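Local structure of VP5 (6QGI) at residues V102-L106 / V238-R243; S178-V182 / Y193-S197; E261-L267 / Y473-W479; S330-P336 / S442-L448; L382-E388 / T415-E421. The protein is the envelope protein of a haloarchaeal pleomorphic virus and probably drives fusion of the viral membrane with that of the host cell. All coordinates share one frame; numbering follows the deposited sequence.

Contact 1: V102-L106 / V238-R243; sequences VNSYL and VLQNVR
Val102-Leu106 and Val238-Arg243 are turns of helices 91-133 and 225-253, which pack nearly antiparallel within the envelope-protein N-terminal region, their local axes 161° apart in direction and 10.8 Å apart at closest approach. Val102 faces Arg243 and Leu106 faces Leu239. Between the backbones lies an aliphatic seam. Val102 sends CG2 against CG1 of Val242 at 3.7 Å, while its CG1, anti to the backbone N (chi1 174°), reaches CD1 of Leu239 at 4.1 Å. Leu106 sets CB 3.9 Å from CD1 of Leu239 and CD2 4.3 Å from CG1 of Val238. At the polar margin Arg243, extended from CG to NE, grips one atom of Asn103 side-on: NE and NH2 both donate to OD1, each at 2.9 Å. OD1 sits in the guanidinium plane, but the amide is turned 80° from it. NE therefore arrives in the carbonyl plane, whereas NH2 comes from above it. The methyl CD1 of Leu239 lies above one face of the guanidinium, offset toward its rim, joining the polar pair to the seam. Helix 66-86 packs beside helix 91-133 here, with Ala77 against Val102 and Val69 against Leu106, while Ala172, in a loop, touches Asn103, Leu239 and Arg243.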
# COMPACT_ATOMS: atom_id res chain seq x y z
N VAL A 102 -17.04 7.48 16.45
CA VAL A 102 -15.57 7.59 16.48
C VAL A 102 -15.00 6.21 16.83
O VAL A 102 -14.16 5.69 16.10
CB VAL A 102 -15.06 8.68 17.47
CG1 VAL A 102 -13.54 8.69 17.60
CG2 VAL A 102 -15.57 10.06 17.09
N ASN A 103 -15.50 5.63 17.92
CA ASN A 103 -15.08 4.34 18.46
C ASN A 103 -15.42 3.18 17.53
O ASN A 103 -14.59 2.28 17.39
CB ASN A 103 -15.68 4.12 19.85
CG ASN A 103 -15.23 5.14 20.87
OD1 ASN A 103 -14.14 5.72 20.79
ND2 ASN A 103 -16.06 5.40 21.86
N SER A 104 -16.59 3.20 16.88
CA SER A 104 -17.05 2.16 15.96
C SER A 104 -16.18 2.12 14.70
O SER A 104 -15.77 1.04 14.27
CB SER A 104 -18.51 2.38 15.58
OG SER A 104 -19.04 1.26 14.90
N TYR A 105 -15.90 3.30 14.12
CA TYR A 105 -15.09 3.44 12.92
C TYR A 105 -13.61 3.14 13.22
O TYR A 105 -12.97 2.41 12.45
CB TYR A 105 -15.28 4.84 12.30
CG TYR A 105 -14.19 5.23 11.31
CD1 TYR A 105 -13.97 4.48 10.16
CD2 TYR A 105 -13.40 6.34 11.53
CE1 TYR A 105 -12.97 4.82 9.26
CE2 TYR A 105 -12.40 6.71 10.63
CZ TYR A 105 -12.18 5.94 9.50
OH TYR A 105 -11.20 6.31 8.61
N LEU A 106 -13.06 3.67 14.34
CA LEU A 106 -11.66 3.45 14.69
C LEU A 106 -11.41 2.01 15.15
O LEU A 106 -10.28 1.55 15.00
CB LEU A 106 -11.13 4.48 15.71
CG LEU A 106 -11.06 5.92 15.14
CD1 LEU A 106 -10.81 6.91 16.17
CD2 LEU A 106 -10.00 6.06 14.10
N VAL A 238 -4.81 9.94 16.84
CA VAL A 238 -6.02 10.29 16.08
C VAL A 238 -7.26 9.99 16.93
O VAL A 238 -8.12 10.86 17.07
CB VAL A 238 -6.04 9.59 14.69
CG1 VAL A 238 -7.45 9.54 14.10
CG2 VAL A 238 -5.09 10.28 13.72
N LEU A 239 -7.33 8.78 17.54
CA LEU A 239 -8.46 8.35 18.37
C LEU A 239 -8.65 9.27 19.57
O LEU A 239 -9.79 9.63 19.87
CB LEU A 239 -8.26 6.89 18.82
CG LEU A 239 -9.28 6.28 19.81
CD1 LEU A 239 -10.66 6.20 19.21
CD2 LEU A 239 -8.84 4.92 20.27
N GLN A 240 -7.56 9.67 20.23
CA GLN A 240 -7.59 10.56 21.40
C GLN A 240 -7.95 11.99 21.00
O GLN A 240 -8.73 12.63 21.71
CB GLN A 240 -6.24 10.53 22.14
CG GLN A 240 -5.88 9.18 22.78
CD GLN A 240 -6.89 8.66 23.79
OE1 GLN A 240 -7.40 9.40 24.65
NE2 GLN A 240 -7.19 7.38 23.72
N ASN A 241 -7.41 12.49 19.87
CA ASN A 241 -7.65 13.84 19.37
C ASN A 241 -9.08 14.02 18.85
O ASN A 241 -9.64 15.09 19.05
CB ASN A 241 -6.65 14.22 18.26
CG ASN A 241 -5.22 14.46 18.73
OD1 ASN A 241 -4.90 14.45 19.93
ND2 ASN A 241 -4.32 14.66 17.78
N VAL A 242 -9.65 13.00 18.17
CA VAL A 242 -11.02 13.09 17.65
C VAL A 242 -12.02 13.03 18.83
O VAL A 242 -12.99 13.78 18.81
CB VAL A 242 -11.36 12.06 16.53
CG1 VAL A 242 -12.79 12.23 16.03
CG2 VAL A 242 -10.40 12.21 15.36
N ARG A 243 -11.75 12.20 19.86
CA ARG A 243 -12.59 12.09 21.07
C ARG A 243 -12.65 13.43 21.82
O ARG A 243 -13.75 13.90 22.13
CB ARG A 243 -12.07 11.00 22.03
CG ARG A 243 -12.52 9.59 21.69
CD ARG A 243 -11.65 8.59 22.42
NE ARG A 243 -12.10 7.21 22.24
CZ ARG A 243 -11.48 6.14 22.73
NH1 ARG A 243 -10.34 6.28 23.41
NH2 ARG A 243 -11.97 4.93 22.54

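Contact 2: S178-V182 / Y193-S197; sequences SVGTV and YDPMS
Val182 and Tyr193 meet as an antiparallel hydrogen-bonded pair, joined by two backbone bonds: Val182 N to Tyr193 O at 2.9 Å and Tyr193 N to Val182 O at 2.8 Å. Their side chains leave on the same face, the CB atoms 4.1 Å apart. The carbonyl of Tyr193 also receives a CA-H...O contact from Thr181, with CA 3.2 Å from O. Beyond this bridge the chain leaves the strand, and contact passes to side-chain tips. Val179 points CG1 at CD of Pro195 (3.9 Å), and Met196, bent at chi2 and chi3, turns its methyl CE back to Val179 CG2 (3.8 Å). The bridge belongs to a beta hairpin, in which strand 176-186 turns back into strand 189-193 within a small antiparallel sheet. What follows Tyr193 is shaped by an Asx motif: Asp194 OD1 accepts from Ser197 N at 2.8 Å and from Ser197 OG at 2.6 Å, the two donors approaching from opposite faces of the carboxylate. The other oxygen, OD2, is bonded to Thr167 OG1. Further out, Trp117 NE1 donates to Gly180 O and Asn118 OD1 accepts from Gly180 N, while Phe113 and Trp117 of helix 91-133 pack on Pro195 and Tyr232 of helix 225-253 on Met196.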
# COMPACT_ATOMS: atom_id res chain seq x y z
N SER A 178 -7.04 -10.24 20.59
CA SER A 178 -5.74 -10.85 20.82
C SER A 178 -4.82 -10.52 19.64
O SER A 178 -5.23 -10.66 18.49
CB SER A 178 -5.86 -12.36 21.02
OG SER A 178 -4.63 -12.92 21.44
N VAL A 179 -3.61 -10.02 19.92
CA VAL A 179 -2.64 -9.66 18.88
C VAL A 179 -1.42 -10.56 19.01
O VAL A 179 -0.87 -10.72 20.10
CB VAL A 179 -2.26 -8.15 18.86
CG1 VAL A 179 -1.20 -7.85 17.80
CG2 VAL A 179 -3.49 -7.28 18.63
N GLY A 180 -1.03 -11.15 17.87
CA GLY A 180 0.11 -12.04 17.74
C GLY A 180 1.42 -11.37 18.10
O GLY A 180 1.58 -10.17 17.86
N THR A 181 2.36 -12.13 18.70
CA THR A 181 3.65 -11.58 19.09
C THR A 181 4.82 -12.32 18.46
O THR A 181 4.78 -13.54 18.31
CB THR A 181 3.85 -11.53 20.61
OG1 THR A 181 3.87 -12.86 21.15
CG2 THR A 181 2.84 -10.66 21.32
N VAL A 182 5.87 -11.56 18.13
CA VAL A 182 7.14 -12.06 17.63
C VAL A 182 8.03 -12.17 18.88
O VAL A 182 8.31 -11.15 19.52
CB VAL A 182 7.75 -11.19 16.50
CG1 VAL A 182 9.06 -11.79 15.99
CG2 VAL A 182 6.76 -11.01 15.35
N TYR A 193 7.24 -8.83 20.57
CA TYR A 193 7.00 -7.70 19.67
C TYR A 193 5.61 -7.74 19.10
O TYR A 193 5.16 -8.78 18.61
CB TYR A 193 8.00 -7.67 18.50
CG TYR A 193 9.47 -7.73 18.88
CD1 TYR A 193 9.96 -7.03 19.98
CD2 TYR A 193 10.38 -8.41 18.08
CE1 TYR A 193 11.31 -7.06 20.31
CE2 TYR A 193 11.74 -8.42 18.38
CZ TYR A 193 12.20 -7.74 19.50
OH TYR A 193 13.53 -7.79 19.81
N ASP A 194 4.95 -6.59 19.10
CA ASP A 194 3.61 -6.38 18.55
C ASP A 194 3.53 -4.90 18.09
O ASP A 194 4.40 -4.12 18.48
CB ASP A 194 2.51 -6.77 19.58
CG ASP A 194 2.54 -6.03 20.90
OD1 ASP A 194 3.41 -5.19 21.08
OD2 ASP A 194 1.67 -6.28 21.73
N PRO A 195 2.55 -4.48 17.26
CA PRO A 195 2.52 -3.07 16.81
C PRO A 195 2.36 -2.03 17.94
O PRO A 195 2.69 -0.86 17.72
CB PRO A 195 1.33 -3.02 15.86
CG PRO A 195 1.09 -4.42 15.46
CD PRO A 195 1.46 -5.25 16.64
N MET A 196 1.87 -2.46 19.11
CA MET A 196 1.63 -1.53 20.25
C MET A 196 2.91 -1.32 21.07
O MET A 196 3.20 -0.15 21.42
CB MET A 196 0.53 -2.07 21.16
CG MET A 196 -0.79 -2.31 20.44
SD MET A 196 -0.80 -3.87 19.53
CE MET A 196 -1.36 -5.00 20.80
N SER A 197 3.64 -2.40 21.39
CA SER A 197 4.84 -2.29 22.22
C SER A 197 6.08 -1.91 21.40
O SER A 197 6.96 -1.22 21.93
CB SER A 197 5.10 -3.59 22.97
OG SER A 197 5.67 -4.60 22.15

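Contact 3: E261-L267 / Y473-W479; sequences EIEVSDL and YITQEEW
Gln476, in the first turn of helix 476-496, reaches across to the loop 261-267. Its CB lies near Glu261 O, at 4.1 Å. From there CG runs anti to the backbone N (chi1 -171°) and the chain bends at chi2, which brings the amide alongside the backbone of Glu263. OE1 accepts from Glu263 N at 2.8 Å, in the carbonyl plane and on a lone pair; NE2 returns a longer bond of 3.3 Å to Glu263 O, arriving above that carbonyl's plane, and is also bonded to Asp480 OD1. One turn on, Trp479 lies among aliphatic groups. Val264 CG1 stands over one face of the indole in a CH-pi contact, with Tyr473 on the opposite face. Ile262 CG2 approaches CD1, and Leu267 CD2 approaches CE3, each at 3.6 Å. Thr475 and Glu478 form a capping box at the helix start. The glutamine amide thus holds the loop by the main chain of Glu263 and not by its carboxylate, through one short and one long bond, while the packed indole makes the apolar half of the contact.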
# COMPACT_ATOMS: atom_id res chain seq x y z
N GLU A 261 -31.02 23.64 11.27
CA GLU A 261 -29.98 24.51 10.70
C GLU A 261 -29.12 23.71 9.72
O GLU A 261 -28.88 24.17 8.60
CB GLU A 261 -29.11 25.13 11.81
CG GLU A 261 -28.52 26.49 11.46
CD GLU A 261 -27.89 27.25 12.61
OE1 GLU A 261 -28.46 27.24 13.72
OE2 GLU A 261 -26.82 27.87 12.39
N ILE A 262 -28.69 22.49 10.13
CA ILE A 262 -27.91 21.57 9.30
C ILE A 262 -28.72 20.28 9.10
O ILE A 262 -29.19 19.68 10.07
CB ILE A 262 -26.48 21.26 9.88
CG1 ILE A 262 -25.75 22.52 10.40
CG2 ILE A 262 -25.63 20.52 8.84
CD1 ILE A 262 -24.59 22.22 11.39
N GLU A 263 -28.87 19.86 7.83
CA GLU A 263 -29.56 18.63 7.45
C GLU A 263 -28.60 17.74 6.66
O GLU A 263 -28.32 18.01 5.49
CB GLU A 263 -30.86 18.93 6.66
CG GLU A 263 -31.98 19.51 7.51
CD GLU A 263 -32.55 18.64 8.62
OE1 GLU A 263 -32.47 17.39 8.52
OE2 GLU A 263 -33.11 19.21 9.58
N VAL A 264 -28.06 16.72 7.34
CA VAL A 264 -27.05 15.81 6.76
C VAL A 264 -27.50 14.33 6.83
O VAL A 264 -26.66 13.43 6.70
CB VAL A 264 -25.65 16.02 7.40
CG1 VAL A 264 -25.02 17.33 6.93
CG2 VAL A 264 -25.70 15.95 8.93
N SER A 265 -28.81 14.08 6.98
CA SER A 265 -29.37 12.73 7.04
C SER A 265 -29.39 12.10 5.64
O SER A 265 -29.15 10.90 5.51
CB SER A 265 -30.79 12.77 7.60
OG SER A 265 -30.87 13.58 8.77
N ASP A 266 -29.65 12.93 4.61
CA ASP A 266 -29.73 12.57 3.19
C ASP A 266 -28.33 12.46 2.54
O ASP A 266 -28.21 11.90 1.44
CB ASP A 266 -30.58 13.64 2.47
CG ASP A 266 -31.03 13.29 1.06
OD1 ASP A 266 -31.88 12.38 0.92
OD2 ASP A 266 -30.58 13.96 0.11
N LEU A 267 -27.29 12.99 3.21
CA LEU A 267 -25.91 13.03 2.72
C LEU A 267 -25.25 11.64 2.77
O LEU A 267 -25.35 10.92 3.77
CB LEU A 267 -25.11 14.10 3.52
CG LEU A 267 -23.55 14.09 3.57
CD1 LEU A 267 -22.93 14.29 2.23
CD2 LEU A 267 -23.04 15.20 4.44
N TYR A 473 -17.41 22.79 10.09
CA TYR A 473 -18.57 22.03 9.58
C TYR A 473 -19.77 22.24 10.51
O TYR A 473 -20.41 21.30 10.98
CB TYR A 473 -18.22 20.55 9.35
CG TYR A 473 -17.33 20.36 8.15
CD1 TYR A 473 -17.88 20.18 6.88
CD2 TYR A 473 -15.94 20.41 8.26
CE1 TYR A 473 -17.07 20.04 5.76
CE2 TYR A 473 -15.12 20.21 7.15
CZ TYR A 473 -15.69 20.04 5.90
OH TYR A 473 -14.92 19.89 4.78
N ILE A 474 -20.06 23.53 10.75
CA ILE A 474 -21.14 24.02 11.60
C ILE A 474 -22.18 24.75 10.74
O ILE A 474 -23.16 25.28 11.27
CB ILE A 474 -20.56 24.92 12.74
CG1 ILE A 474 -19.85 26.18 12.18
CG2 ILE A 474 -19.63 24.10 13.65
CD1 ILE A 474 -19.65 27.35 13.18
N THR A 475 -21.98 24.76 9.40
CA THR A 475 -22.88 25.38 8.43
C THR A 475 -23.25 24.36 7.35
O THR A 475 -22.47 23.44 7.09
CB THR A 475 -22.29 26.67 7.79
OG1 THR A 475 -21.33 26.33 6.78
CG2 THR A 475 -21.69 27.63 8.80
N GLN A 476 -24.43 24.55 6.72
CA GLN A 476 -24.96 23.70 5.65
C GLN A 476 -24.07 23.77 4.40
O GLN A 476 -23.79 22.73 3.80
CB GLN A 476 -26.40 24.12 5.31
CG GLN A 476 -27.15 23.18 4.35
CD GLN A 476 -27.52 21.87 4.99
OE1 GLN A 476 -28.36 21.81 5.89
NE2 GLN A 476 -26.90 20.80 4.53
N GLU A 477 -23.61 24.99 4.04
CA GLU A 477 -22.74 25.26 2.89
C GLU A 477 -21.49 24.37 2.93
O GLU A 477 -21.19 23.70 1.94
CB GLU A 477 -22.35 26.75 2.86
CG GLU A 477 -21.64 27.20 1.58
CD GLU A 477 -21.15 28.64 1.53
OE1 GLU A 477 -21.16 29.32 2.57
OE2 GLU A 477 -20.76 29.07 0.42
N GLU A 478 -20.82 24.31 4.11
CA GLU A 478 -19.63 23.50 4.38
C GLU A 478 -19.88 22.02 4.09
O GLU A 478 -19.06 21.39 3.40
CB GLU A 478 -19.20 23.66 5.85
CG GLU A 478 -18.48 24.96 6.16
CD GLU A 478 -18.11 25.11 7.62
OE1 GLU A 478 -16.99 24.70 7.99
OE2 GLU A 478 -18.94 25.63 8.40
N TRP A 479 -21.01 21.47 4.58
CA TRP A 479 -21.41 20.07 4.41
C TRP A 479 -21.83 19.75 2.97
O TRP A 479 -21.53 18.65 2.50
CB TRP A 479 -22.55 19.73 5.37
CG TRP A 479 -22.07 19.47 6.76
CD1 TRP A 479 -22.20 20.30 7.84
CD2 TRP A 479 -21.36 18.32 7.22
NE1 TRP A 479 -21.64 19.71 8.95
CE2 TRP A 479 -21.11 18.50 8.60
CE3 TRP A 479 -20.90 17.14 6.60
CZ2 TRP A 479 -20.43 17.55 9.37
CZ3 TRP A 479 -20.24 16.19 7.37
CH2 TRP A 479 -20.02 16.39 8.74

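Contact 4: S330-P336 / S442-L448; sequences SGKTYDP and SFTIDKL
Ser330 brings its CB against Leu448, 3.6 Å from CD1, where the segment 330-336 begins to follow strand 443-450 as a short antiparallel edge of the C-terminal beta region. Gly331 N then donates to Ile445 O at 2.7 Å. The positive phi of Gly331 (85°), a conformation that favours glycine, turns the chain into Lys332, whose carbonyl takes the bond from Ile445 N. Thr333 and Thr444 form the non-hydrogen-bonded pair of the register. Both hydroxyls are placed beside their own backbone N on the same face, and OG1 meets OG1 in a hydrogen bond of 2.9 Å. Tyr334 pairs with Phe443 through two backbone bonds, Tyr334 N to Phe443 O at 2.9 Å and Phe443 N to Tyr334 O at 3.2 Å. On the other face of the strands, CB of Tyr334 sits over the phenyl ring of Phe443, 4.1 Å from its centroid, while Tyr334 CE2 touches Ile445 CD1; the tyrosine hydroxyl is bonded to Glu329 N. Ile305 and Ile307 of strand 301-307, which pairs with the other side of strand 443-450, pack on Phe443. Asp335 turns away, binding Ser337 OG through OD1 and drawing only a weak bond from Ser442 OG. Pro336 finishes the segment at the rim of the phenyl ring, with CG 4.2 Å from CE1 of Phe443, near the ring plane.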
# COMPACT_ATOMS: atom_id res chain seq x y z
N SER A 330 6.13 20.24 -14.93
CA SER A 330 6.50 19.59 -16.18
C SER A 330 7.99 19.80 -16.48
O SER A 330 8.50 20.91 -16.31
CB SER A 330 5.65 20.12 -17.33
OG SER A 330 5.79 19.32 -18.50
N GLY A 331 8.67 18.73 -16.88
CA GLY A 331 10.09 18.72 -17.21
C GLY A 331 11.03 18.52 -16.04
O GLY A 331 12.25 18.39 -16.23
N LYS A 332 10.48 18.50 -14.81
CA LYS A 332 11.25 18.39 -13.57
C LYS A 332 11.35 16.95 -13.06
O LYS A 332 10.46 16.13 -13.27
CB LYS A 332 10.63 19.29 -12.48
CG LYS A 332 10.64 20.79 -12.81
CD LYS A 332 12.04 21.39 -12.84
CE LYS A 332 12.02 22.86 -13.17
NZ LYS A 332 13.40 23.42 -13.33
N THR A 333 12.47 16.67 -12.39
CA THR A 333 12.76 15.38 -11.78
C THR A 333 12.47 15.47 -10.28
O THR A 333 12.94 16.40 -9.62
CB THR A 333 14.21 14.97 -12.06
OG1 THR A 333 14.42 14.83 -13.47
CG2 THR A 333 14.58 13.70 -11.34
N TYR A 334 11.74 14.49 -9.74
CA TYR A 334 11.35 14.47 -8.34
C TYR A 334 11.81 13.23 -7.65
O TYR A 334 11.74 12.13 -8.21
CB TYR A 334 9.83 14.63 -8.21
CG TYR A 334 9.36 16.01 -8.61
CD1 TYR A 334 9.47 17.08 -7.72
CD2 TYR A 334 8.85 16.25 -9.87
CE1 TYR A 334 9.07 18.36 -8.09
CE2 TYR A 334 8.44 17.53 -10.25
CZ TYR A 334 8.55 18.58 -9.36
OH TYR A 334 8.18 19.85 -9.72
N ASP A 335 12.31 13.41 -6.42
CA ASP A 335 12.77 12.35 -5.57
C ASP A 335 11.75 12.21 -4.45
O ASP A 335 11.66 13.09 -3.59
CB ASP A 335 14.20 12.60 -5.04
CG ASP A 335 14.84 11.42 -4.34
OD1 ASP A 335 14.26 10.30 -4.39
OD2 ASP A 335 15.91 11.60 -3.72
N PRO A 336 10.94 11.14 -4.48
CA PRO A 336 9.89 11.01 -3.45
C PRO A 336 10.43 10.81 -2.04
O PRO A 336 9.74 11.10 -1.07
CB PRO A 336 9.05 9.82 -3.90
CG PRO A 336 9.76 9.23 -5.03
CD PRO A 336 10.92 10.03 -5.44
N SER A 442 12.90 7.83 -7.93
CA SER A 442 12.91 9.06 -8.70
C SER A 442 12.23 8.89 -10.06
O SER A 442 12.23 7.80 -10.64
CB SER A 442 14.33 9.57 -8.88
OG SER A 442 14.87 10.07 -7.67
N PHE A 443 11.62 9.98 -10.53
CA PHE A 443 10.85 10.05 -11.76
C PHE A 443 10.86 11.47 -12.33
O PHE A 443 10.98 12.44 -11.57
CB PHE A 443 9.39 9.59 -11.51
CG PHE A 443 8.60 10.48 -10.59
CD1 PHE A 443 8.66 10.31 -9.20
CD2 PHE A 443 7.81 11.51 -11.09
CE1 PHE A 443 7.95 11.16 -8.34
CE2 PHE A 443 7.10 12.35 -10.23
CZ PHE A 443 7.17 12.17 -8.86
N THR A 444 10.69 11.59 -13.64
CA THR A 444 10.66 12.88 -14.33
C THR A 444 9.33 13.03 -15.06
O THR A 444 8.92 12.12 -15.78
CB THR A 444 11.87 13.01 -15.28
OG1 THR A 444 13.06 12.58 -14.61
CG2 THR A 444 12.04 14.42 -15.83
N ILE A 445 8.66 14.18 -14.89
CA ILE A 445 7.41 14.48 -15.59
C ILE A 445 7.80 14.94 -16.99
O ILE A 445 8.31 16.04 -17.14
CB ILE A 445 6.55 15.51 -14.81
CG1 ILE A 445 6.18 14.99 -13.40
CG2 ILE A 445 5.29 15.87 -15.60
CD1 ILE A 445 5.76 16.03 -12.40
N ASP A 446 7.63 14.08 -18.01
CA ASP A 446 7.98 14.43 -19.39
C ASP A 446 6.97 15.40 -19.99
O ASP A 446 7.34 16.19 -20.87
CB ASP A 446 8.08 13.17 -20.27
CG ASP A 446 9.25 12.25 -19.98
OD1 ASP A 446 10.18 12.67 -19.24
OD2 ASP A 446 9.26 11.13 -20.51
N LYS A 447 5.71 15.32 -19.53
CA LYS A 447 4.59 16.15 -20.00
C LYS A 447 3.45 16.20 -18.97
O LYS A 447 3.24 15.23 -18.23
CB LYS A 447 4.06 15.60 -21.34
CG LYS A 447 3.42 16.63 -22.25
CD LYS A 447 2.18 16.09 -22.98
CE LYS A 447 2.48 15.18 -24.16
NZ LYS A 447 1.23 14.55 -24.68
N LEU A 448 2.71 17.32 -18.96
CA LEU A 448 1.51 17.58 -18.16
C LEU A 448 0.41 18.04 -19.11
O LEU A 448 0.65 18.94 -19.92
CB LEU A 448 1.76 18.65 -17.07
CG LEU A 448 2.66 18.30 -15.90
CD1 LEU A 448 2.93 19.51 -15.07
CD2 LEU A 448 2.02 17.30 -15.01

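Contact 5: L382-E388 / T415-E421; sequences LNTAANE and TDITSIE
Leu382 and Ile420 make the tightly packed part of an antiparallel junction, where strand 378-384 enters a hairpin with strand 389-393 and lies beside strand 418-427. The two short segments run 130° apart, well short of antiparallel alignment, and Thr384 and Ile420 form a non-hydrogen-bonded pair whose side chains diverge. CD2 of Leu382 meets CG2 of Ile420 at 3.8 Å, the side chains crossing at about a right angle. The other branch of Ile420 reaches further along: its CD1 rests on Thr384 CG2, also at 3.8 Å, and that methyl in turn touches Thr418 CG2. Val363 and Tyr359 pack on Ile420 from outside the pair. One good backbone bond accompanies this patch, from Glu421 N to Asn383 O at 3.1 Å. Toward solvent the grip slackens. Ala385 N, in the second residue of the type I turn from Thr384 to Asn387, gives Ser419 O a weak bond of 3.0 Å with an angle of only 123°. The exposed Glu421 bends at chi2 and lays CG against Ala385 CA, flanking the turn. At the far end Glu388, extended beyond CG, reaches across to Thr415. The hydroxyl OG1 of Thr415 donates a weak bond to Glu388 OE1 at 3.0 Å.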
# COMPACT_ATOMS: atom_id res chain seq x y z
N LEU A 382 11.49 -7.26 -29.35
CA LEU A 382 12.83 -7.13 -29.90
C LEU A 382 12.82 -6.88 -31.40
O LEU A 382 12.06 -7.51 -32.14
CB LEU A 382 13.67 -8.37 -29.58
CG LEU A 382 13.85 -8.66 -28.10
CD1 LEU A 382 14.31 -10.05 -27.89
CD2 LEU A 382 14.77 -7.68 -27.44
N ASN A 383 13.68 -5.95 -31.84
CA ASN A 383 13.86 -5.56 -33.23
C ASN A 383 15.23 -6.04 -33.71
O ASN A 383 16.27 -5.52 -33.28
CB ASN A 383 13.68 -4.04 -33.42
CG ASN A 383 12.28 -3.53 -33.17
OD1 ASN A 383 11.30 -4.26 -33.25
ND2 ASN A 383 12.16 -2.26 -32.85
N THR A 384 15.21 -7.07 -34.56
CA THR A 384 16.39 -7.72 -35.13
C THR A 384 17.05 -6.81 -36.19
O THR A 384 16.41 -5.88 -36.69
CB THR A 384 15.99 -9.09 -35.71
OG1 THR A 384 15.04 -8.89 -36.75
CG2 THR A 384 15.40 -10.04 -34.67
N ALA A 385 18.34 -7.09 -36.52
CA ALA A 385 19.14 -6.38 -37.52
C ALA A 385 18.52 -6.43 -38.92
O ALA A 385 18.66 -5.48 -39.69
CB ALA A 385 20.55 -6.95 -37.57
N ALA A 386 17.78 -7.53 -39.24
CA ALA A 386 17.08 -7.73 -40.50
C ALA A 386 15.64 -7.14 -40.47
O ALA A 386 14.78 -7.55 -41.25
CB ALA A 386 17.03 -9.22 -40.83
N ASN A 387 15.42 -6.16 -39.56
CA ASN A 387 14.19 -5.40 -39.31
C ASN A 387 12.98 -6.32 -39.01
O ASN A 387 11.84 -6.03 -39.41
CB ASN A 387 13.89 -4.41 -40.45
CG ASN A 387 14.77 -3.17 -40.39
OD1 ASN A 387 15.37 -2.83 -39.36
ND2 ASN A 387 14.87 -2.46 -41.49
N GLU A 388 13.22 -7.39 -38.23
CA GLU A 388 12.17 -8.32 -37.80
C GLU A 388 11.81 -7.99 -36.35
O GLU A 388 12.70 -7.92 -35.49
CB GLU A 388 12.60 -9.79 -37.96
CG GLU A 388 12.96 -10.22 -39.37
CD GLU A 388 13.55 -11.61 -39.52
OE1 GLU A 388 14.08 -12.15 -38.52
OE2 GLU A 388 13.50 -12.16 -40.64
N THR A 415 15.33 -15.20 -40.16
CA THR A 415 16.78 -15.09 -39.99
C THR A 415 17.04 -15.31 -38.49
O THR A 415 17.00 -14.36 -37.70
CB THR A 415 17.33 -13.75 -40.55
OG1 THR A 415 16.67 -12.66 -39.91
CG2 THR A 415 17.17 -13.64 -42.06
N ASP A 416 17.20 -16.58 -38.10
CA ASP A 416 17.43 -17.00 -36.71
C ASP A 416 18.76 -16.46 -36.18
O ASP A 416 18.82 -16.01 -35.05
CB ASP A 416 17.38 -18.54 -36.60
CG ASP A 416 18.37 -19.32 -37.45
OD1 ASP A 416 19.00 -18.72 -38.35
OD2 ASP A 416 18.51 -20.54 -37.22
N ILE A 417 19.82 -16.49 -37.01
CA ILE A 417 21.12 -15.96 -36.63
C ILE A 417 21.13 -14.49 -37.02
O ILE A 417 21.08 -14.17 -38.20
CB ILE A 417 22.29 -16.77 -37.26
CG1 ILE A 417 22.19 -18.28 -36.92
CG2 ILE A 417 23.65 -16.19 -36.78
CD1 ILE A 417 23.05 -19.21 -37.76
N THR A 418 21.13 -13.60 -36.00
CA THR A 418 21.10 -12.14 -36.19
C THR A 418 21.59 -11.41 -34.92
O THR A 418 22.02 -12.07 -33.97
CB THR A 418 19.68 -11.68 -36.64
OG1 THR A 418 19.67 -10.27 -36.90
CG2 THR A 418 18.57 -12.06 -35.65
N SER A 419 21.58 -10.07 -34.94
CA SER A 419 21.97 -9.21 -33.83
C SER A 419 20.82 -8.25 -33.47
O SER A 419 20.29 -7.58 -34.36
CB SER A 419 23.24 -8.42 -34.16
OG SER A 419 24.36 -9.28 -34.33
N ILE A 420 20.43 -8.20 -32.18
CA ILE A 420 19.36 -7.33 -31.70
C ILE A 420 19.90 -5.89 -31.67
O ILE A 420 20.89 -5.60 -30.98
CB ILE A 420 18.76 -7.77 -30.32
CG1 ILE A 420 18.27 -9.24 -30.32
CG2 ILE A 420 17.65 -6.81 -29.84
CD1 ILE A 420 16.99 -9.58 -31.20
N GLU A 421 19.26 -5.00 -32.44
CA GLU A 421 19.63 -3.59 -32.56
C GLU A 421 18.83 -2.73 -31.60
O GLU A 421 19.38 -1.80 -31.00
CB GLU A 421 19.45 -3.09 -34.00
CG GLU A 421 20.37 -3.76 -35.02
CD GLU A 421 21.86 -3.65 -34.77
OE1 GLU A 421 22.33 -2.55 -34.42
OE2 GLU A 421 22.56 -4.67 -34.95

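How the contacts relate
Contacts 1 and 2 are buried in the N-terminal part and share helices: the two that meet in contact 1, 91-133 and 225-253, also pack against contact 2. Contact 3 is partly exposed and ties the loop after helix 225-253 to helix 476-496, the last in the model; helix 66-86 touches both contacts 1 and 3. Contacts 4 and 5 are partly buried strand pairings in the beta-rich part, nested in the loop that contact 3 closes. Aliphatic packing dominates contact 1, and contact 3 combines an indole in an aliphatic setting with a side-chain amide bound to the backbone, whereas backbone bonds set the register in contacts 2, 4 and 5, with weak polar links at the margins of contacts 4 and 5.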